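Local coordinates for endolysin (Escherichia coli O157 typing phage 15, PDB 7M5I), which probably acts as a muramidase that hydrolyses the glycan strands of host peptidoglycan so that the phage can be released at lysis, at residues I37-I42 and E58-Y63; K70-V75 and A90-T95. All blocks are in the same frame, centred on the assembly; numbering follows the deposited sequence.

Interaction 1 (I37-I42 and E58-Y63); sequences IGYGTI and EQAEQY
Gly38 lies against Ala60, their CA atoms 4.5 Å apart, where the end of strand 35-38 turns back beside helix 57-78. The Gly38 CA touches the Ala60 CB at 3.8 Å. Gly38 has a positive phi (66°), which favours glycine, and its bare CA lets the two backbones come this close. The turn is closed by two backbone bonds between Ile37 and Thr41, one in each direction.

Tyr39 reaches the helix with a ring edge. Its CG is anti to its own carbonyl carbon (chi1 -57°), and the ring presents the CD2-CE2 edge to the helix. The Tyr39 CE2 meets the Ala60 CB at 3.7 Å, and the Tyr39 CD2 lies 3.6 Å from the Ala60 O. That oxygen and the Glu61 N both sit at the ring edge, in its plane. The ring also touches Leu23, Lys18 and Glu21, one of two predicted active-site residues.

This is the small beta lobe of a phage lysozyme of glycosyl hydrolase family 24, packed on the start of the long helix that runs toward the other lobe. No direct hydrogen bond crosses the contact. One water makes the polar link. It accepts from the Tyr39 N and donates to the Ala60 O, and it donates to the Thr41 OG1 at 2.6 Å. The same hydroxyl is hydrogen-bonded to Asp67, one helix turn beyond Tyr63. The Thr41 side chain lies roughly perpendicular to that of Tyr63, with OG1 3.8 Å and CG2 4.0 Å from the Tyr63 CB. Glu61 forms a salt bridge with Lys18 of helix 11-21.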
loop_
_atom_site.group_PDB
_atom_site.type_symbol
_atom_site.label_atom_id
_atom_site.label_comp_id
_atom_site.label_asym_id
_atom_site.label_seq_id
_atom_site.Cartn_x
_atom_site.Cartn_y
_atom_site.Cartn_z
ATOM N N ILE A 37 15.015 -4.476 -1.311
ATOM C CA ILE A 37 15.825 -3.310 -1.731
ATOM C C ILE A 37 14.878 -2.159 -2.106
ATOM O O ILE A 37 13.694 -2.367 -2.371
ATOM C CB ILE A 37 16.784 -3.663 -2.886
ATOM C CG1 ILE A 37 18.001 -2.717 -2.959
ATOM C CG2 ILE A 37 16.028 -3.733 -4.216
ATOM C CD1 ILE A 37 19.113 -3.186 -3.871
ATOM N N GLY A 38 15.411 -0.942 -2.139
ATOM C CA GLY A 38 14.634 0.220 -2.563
ATOM C C GLY A 38 13.514 0.512 -1.568
ATOM O O GLY A 38 13.721 0.451 -0.326
ATOM N N TYR A 39 12.322 0.796 -2.085
ATOM C CA TYR A 39 11.105 1.062 -1.296
ATOM C C TYR A 39 10.321 -0.227 -1.089
ATOM O O TYR A 39 9.159 -0.340 -1.585
ATOM C CB TYR A 39 10.242 2.123 -1.965
ATOM C CG TYR A 39 10.943 3.445 -2.208
ATOM C CD1 TYR A 39 11.113 4.365 -1.154
ATOM C CD2 TYR A 39 11.351 3.832 -3.464
ATOM C CE1 TYR A 39 11.671 5.612 -1.381
ATOM C CE2 TYR A 39 11.978 5.050 -3.689
ATOM C CZ TYR A 39 12.116 5.970 -2.641
ATOM O OH TYR A 39 12.707 7.200 -2.797
ATOM N N GLY A 40 10.947 -1.204 -0.428
ATOM C CA GLY A 40 10.267 -2.466 -0.072
ATOM C C GLY A 40 10.106 -3.435 -1.251
ATOM O O GLY A 40 9.282 -4.361 -1.200
ATOM N N THR A 41 10.909 -3.278 -2.257
ATOM C CA THR A 41 10.890 -4.111 -3.458
ATOM C C THR A 41 11.506 -5.482 -3.139
ATOM O O THR A 41 12.624 -5.526 -2.613
ATOM C CB THR A 41 11.649 -3.447 -4.606
ATOM O OG1 THR A 41 10.962 -2.236 -4.907
ATOM C CG2 THR A 41 11.735 -4.312 -5.867
ATOM N N ILE A 42 10.832 -6.572 -3.535
ATOM C CA ILE A 42 11.414 -7.941 -3.416
ATOM C C ILE A 42 11.510 -8.638 -4.789
ATOM O O ILE A 42 12.094 -9.730 -4.822
ATOM C CB ILE A 42 10.633 -8.802 -2.406
ATOM C CG1 ILE A 42 9.217 -9.152 -2.894
ATOM C CG2 ILE A 42 10.678 -8.131 -1.037
ATOM C CD1 ILE A 42 8.490 -10.140 -1.977
ATOM N N GLU A 58 16.890 6.571 -8.165
ATOM C CA GLU A 58 16.059 6.594 -9.416
ATOM C C GLU A 58 15.567 5.173 -9.729
ATOM O O GLU A 58 14.363 5.006 -10.035
ATOM C CB GLU A 58 16.828 7.153 -10.606
ATOM C CG GLU A 58 17.077 8.638 -10.483
ATOM C CD GLU A 58 18.262 9.093 -9.626
ATOM O OE1 GLU A 58 19.090 8.244 -9.145
ATOM O OE2 GLU A 58 18.345 10.344 -9.458
ATOM N N GLN A 59 16.469 4.198 -9.632
ATOM C CA GLN A 59 16.118 2.779 -9.850
ATOM C C GLN A 59 15.048 2.416 -8.819
ATOM O O GLN A 59 14.040 1.753 -9.194
ATOM C CB GLN A 59 17.327 1.876 -9.705
ATOM C CG GLN A 59 18.184 1.965 -10.942
ATOM C CD GLN A 59 19.491 1.253 -10.835
ATOM O OE1 GLN A 59 20.187 1.285 -9.842
ATOM N NE2 GLN A 59 19.854 0.602 -11.926
ATOM N N ALA A 60 15.229 2.770 -7.536
ATOM C CA ALA A 60 14.254 2.434 -6.484
ATOM C C ALA A 60 12.874 2.961 -6.859
ATOM O O ALA A 60 11.885 2.257 -6.690
ATOM C CB ALA A 60 14.696 2.976 -5.133
ATOM N N GLU A 61 12.782 4.187 -7.352
ATOM C CA GLU A 61 11.455 4.729 -7.749
ATOM C C GLU A 61 10.880 3.926 -8.932
ATOM O O GLU A 61 9.640 3.600 -8.877
ATOM C CB GLU A 61 11.559 6.213 -8.135
ATOM C CG GLU A 61 10.199 6.818 -8.397
ATOM C CD GLU A 61 10.347 8.274 -8.779
ATOM O OE1 GLU A 61 10.695 8.535 -9.903
ATOM O OE2 GLU A 61 10.186 9.114 -7.922
ATOM N N GLN A 62 11.732 3.621 -9.910
ATOM C CA GLN A 62 11.315 2.823 -11.107
ATOM C C GLN A 62 10.701 1.497 -10.637
ATOM O O GLN A 62 9.607 1.099 -11.157
ATOM C CB GLN A 62 12.492 2.702 -12.077
ATOM C CG GLN A 62 12.339 1.648 -13.169
ATOM C CD GLN A 62 13.633 1.399 -13.941
ATOM O OE1 GLN A 62 14.532 2.260 -13.995
ATOM N NE2 GLN A 62 13.751 0.220 -14.572
ATOM N N TYR A 63 11.363 0.799 -9.704
ATOM C CA TYR A 63 10.910 -0.531 -9.264
ATOM C C TYR A 63 9.604 -0.385 -8.498
ATOM O O TYR A 63 8.742 -1.271 -8.618
ATOM C CB TYR A 63 11.994 -1.223 -8.433
ATOM C CG TYR A 63 13.299 -1.399 -9.153
ATOM C CD1 TYR A 63 13.369 -1.535 -10.524
ATOM C CD2 TYR A 63 14.472 -1.428 -8.436
ATOM C CE1 TYR A 63 14.581 -1.631 -11.188
ATOM C CE2 TYR A 63 15.696 -1.547 -9.074
ATOM C CZ TYR A 63 15.744 -1.692 -10.439
ATOM O OH TYR A 63 16.932 -1.841 -11.093
HETATM O O HOH W 1 12.083 0.163 -4.849
#

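Interaction 2 (K70-V75 and A90-T95); sequences KFVAAV and ALVSET
Val75 meets helix 85-98 with both methyl groups: chi1 of 173° puts CG1 anti to the backbone N and CG2 beside it. CG1 goes to Leu91, CG2 to Thr95, and both come near Val92. The Val75 CG1 rests on the Leu91 CB at 3.8 Å. This is helix-helix packing in the phage lysozyme fold, between the C-terminal half of the long helix 57-78 and helix 85-98. The axes of the two segments approach to 9.2 Å, and their directions differ by 122°.

Val92 touches two valines of the long helix, one with each methyl. Its CG1 meets the Val72 CG2 at 3.9 Å, and its CG2 meets the Val75 CG2 at the same distance. Val72 takes part through this one methyl, although its CB points away from the partner helix.

Phe71 covers the end of the contact nearest Thr95. The Thr95 CG2 sits at the ring edge, in its plane, 4.0 Å from the Phe71 CD2. The Thr95 O approaches the ring obliquely. Tyr96 adds an edge-to-face ring contact, and Ile100 of helix 100-104 also packs on Phe71.

Thr95 and Val75 run alongside each other, pointing opposite ways, with the Thr95 OG1 3.5 Å from the Val75 CG2. The hydroxyl is buried among apolar groups but donates to the Leu91 O at 2.7 Å, from above the carbonyl plane, while the Thr95 N reaches that oxygen from the opposite face.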
loop_
_atom_site.group_PDB
_atom_site.type_symbol
_atom_site.label_atom_id
_atom_site.label_comp_id
_atom_site.label_asym_id
_atom_site.label_seq_id
_atom_site.Cartn_x
_atom_site.Cartn_y
_atom_site.Cartn_z
ATOM N N LYS A 70 -0.143 -3.203 -10.566
ATOM C CA LYS A 70 -1.252 -4.191 -10.504
ATOM C C LYS A 70 -2.204 -3.808 -9.375
ATOM O O LYS A 70 -3.382 -4.242 -9.435
ATOM C CB LYS A 70 -0.727 -5.625 -10.398
ATOM C CG LYS A 70 -0.014 -5.955 -9.094
ATOM C CD LYS A 70 0.467 -7.425 -9.001
ATOM C CE LYS A 70 0.420 -7.881 -7.558
ATOM N NZ LYS A 70 0.953 -9.245 -7.336
ATOM N N PHE A 71 -1.751 -3.085 -8.358
ATOM C CA PHE A 71 -2.557 -2.641 -7.201
ATOM C C PHE A 71 -3.434 -1.452 -7.575
ATOM O O PHE A 71 -4.632 -1.445 -7.171
ATOM C CB PHE A 71 -1.682 -2.359 -5.967
ATOM C CG PHE A 71 -0.950 -3.606 -5.502
ATOM C CD1 PHE A 71 0.266 -3.949 -6.067
ATOM C CD2 PHE A 71 -1.494 -4.469 -4.575
ATOM C CE1 PHE A 71 0.963 -5.076 -5.637
ATOM C CE2 PHE A 71 -0.805 -5.585 -4.144
ATOM C CZ PHE A 71 0.423 -5.893 -4.683
ATOM N N VAL A 72 -2.888 -0.520 -8.324
ATOM C CA VAL A 72 -3.666 0.573 -8.963
ATOM C C VAL A 72 -4.786 -0.064 -9.825
ATOM O O VAL A 72 -5.989 0.356 -9.693
ATOM C CB VAL A 72 -2.732 1.470 -9.796
ATOM C CG1 VAL A 72 -3.509 2.476 -10.615
ATOM C CG2 VAL A 72 -1.700 2.174 -8.901
ATOM N N ALA A 73 -4.444 -1.050 -10.653
ATOM C CA ALA A 73 -5.420 -1.702 -11.556
ATOM C C ALA A 73 -6.534 -2.312 -10.697
ATOM O O ALA A 73 -7.725 -2.141 -11.020
ATOM C CB ALA A 73 -4.762 -2.726 -12.465
ATOM N N ALA A 74 -6.168 -3.036 -9.653
ATOM C CA ALA A 74 -7.136 -3.767 -8.816
ATOM C C ALA A 74 -8.060 -2.769 -8.104
ATOM O O ALA A 74 -9.272 -3.074 -7.929
ATOM C CB ALA A 74 -6.417 -4.661 -7.816
ATOM N N VAL A 75 -7.528 -1.671 -7.601
ATOM C CA VAL A 75 -8.403 -0.700 -6.884
ATOM C C VAL A 75 -9.389 -0.085 -7.909
ATOM O O VAL A 75 -10.586 0.044 -7.582
ATOM C CB VAL A 75 -7.583 0.328 -6.091
ATOM C CG1 VAL A 75 -8.467 1.412 -5.494
ATOM C CG2 VAL A 75 -6.812 -0.376 -4.988
ATOM N N ALA A 90 -5.182 6.560 -0.872
ATOM C CA ALA A 90 -5.262 5.813 0.391
ATOM C C ALA A 90 -5.608 4.352 0.138
ATOM O O ALA A 90 -4.983 3.439 0.739
ATOM C CB ALA A 90 -6.221 6.443 1.346
ATOM N N LEU A 91 -6.605 4.083 -0.703
ATOM C CA LEU A 91 -7.023 2.689 -0.993
ATOM C C LEU A 91 -5.879 1.945 -1.691
ATOM O O LEU A 91 -5.648 0.802 -1.327
ATOM C CB LEU A 91 -8.270 2.711 -1.885
ATOM C CG LEU A 91 -9.515 3.277 -1.196
ATOM C CD1 LEU A 91 -10.609 3.482 -2.245
ATOM C CD2 LEU A 91 -10.027 2.384 -0.083
ATOM N N VAL A 92 -5.133 2.602 -2.559
ATOM C CA VAL A 92 -3.983 1.919 -3.246
ATOM C C VAL A 92 -2.883 1.652 -2.220
ATOM O O VAL A 92 -2.429 0.511 -2.141
ATOM C CB VAL A 92 -3.453 2.735 -4.435
ATOM C CG1 VAL A 92 -2.143 2.161 -4.988
ATOM C CG2 VAL A 92 -4.489 2.753 -5.552
ATOM N N SER A 93 -2.529 2.651 -1.398
ATOM C CA SER A 93 -1.521 2.440 -0.307
ATOM C C SER A 93 -1.895 1.216 0.556
ATOM O O SER A 93 -1.036 0.329 0.804
ATOM C CB SER A 93 -1.334 3.659 0.503
ATOM O OG SER A 93 -0.335 3.439 1.493
ATOM N N GLU A 94 -3.113 1.123 1.033
ATOM C CA GLU A 94 -3.527 0.029 1.931
ATOM C C GLU A 94 -3.533 -1.298 1.164
ATOM O O GLU A 94 -3.033 -2.340 1.739
ATOM C CB GLU A 94 -4.870 0.300 2.595
ATOM C CG GLU A 94 -5.285 -0.825 3.516
ATOM C CD GLU A 94 -6.152 -0.501 4.694
ATOM O OE1 GLU A 94 -6.540 -1.438 5.450
ATOM O OE2 GLU A 94 -6.395 0.690 4.922
ATOM N N THR A 95 -4.047 -1.300 -0.072
ATOM C CA THR A 95 -4.117 -2.544 -0.868
ATOM C C THR A 95 -2.687 -3.044 -1.158
ATOM O O THR A 95 -2.480 -4.263 -1.155
ATOM C CB THR A 95 -4.893 -2.316 -2.181
ATOM O OG1 THR A 95 -6.172 -1.813 -1.830
ATOM C CG2 THR A 95 -5.046 -3.580 -2.985
#

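Overall arrangement
Helix 57-78 carries one side of both contacts. Its first turns hold the beta lobe in interaction 1, and its later turns pack on helix 85-98 in interaction 2. The centres are about 17 Å apart and the nearest atoms about 9 Å, so the two do not touch. The centre of interaction 2 is about 7 Å from the centre of the chain, that of interaction 1 about 14 Å. Interaction 1 is nearer the predicted active site: the side chain of Tyr39 is about 4 Å from that of Glu21, and the side chain of Phe71 is about 9 Å from it. The shared helix thus joins the lobe beside this predicted active-site residue to the helical core.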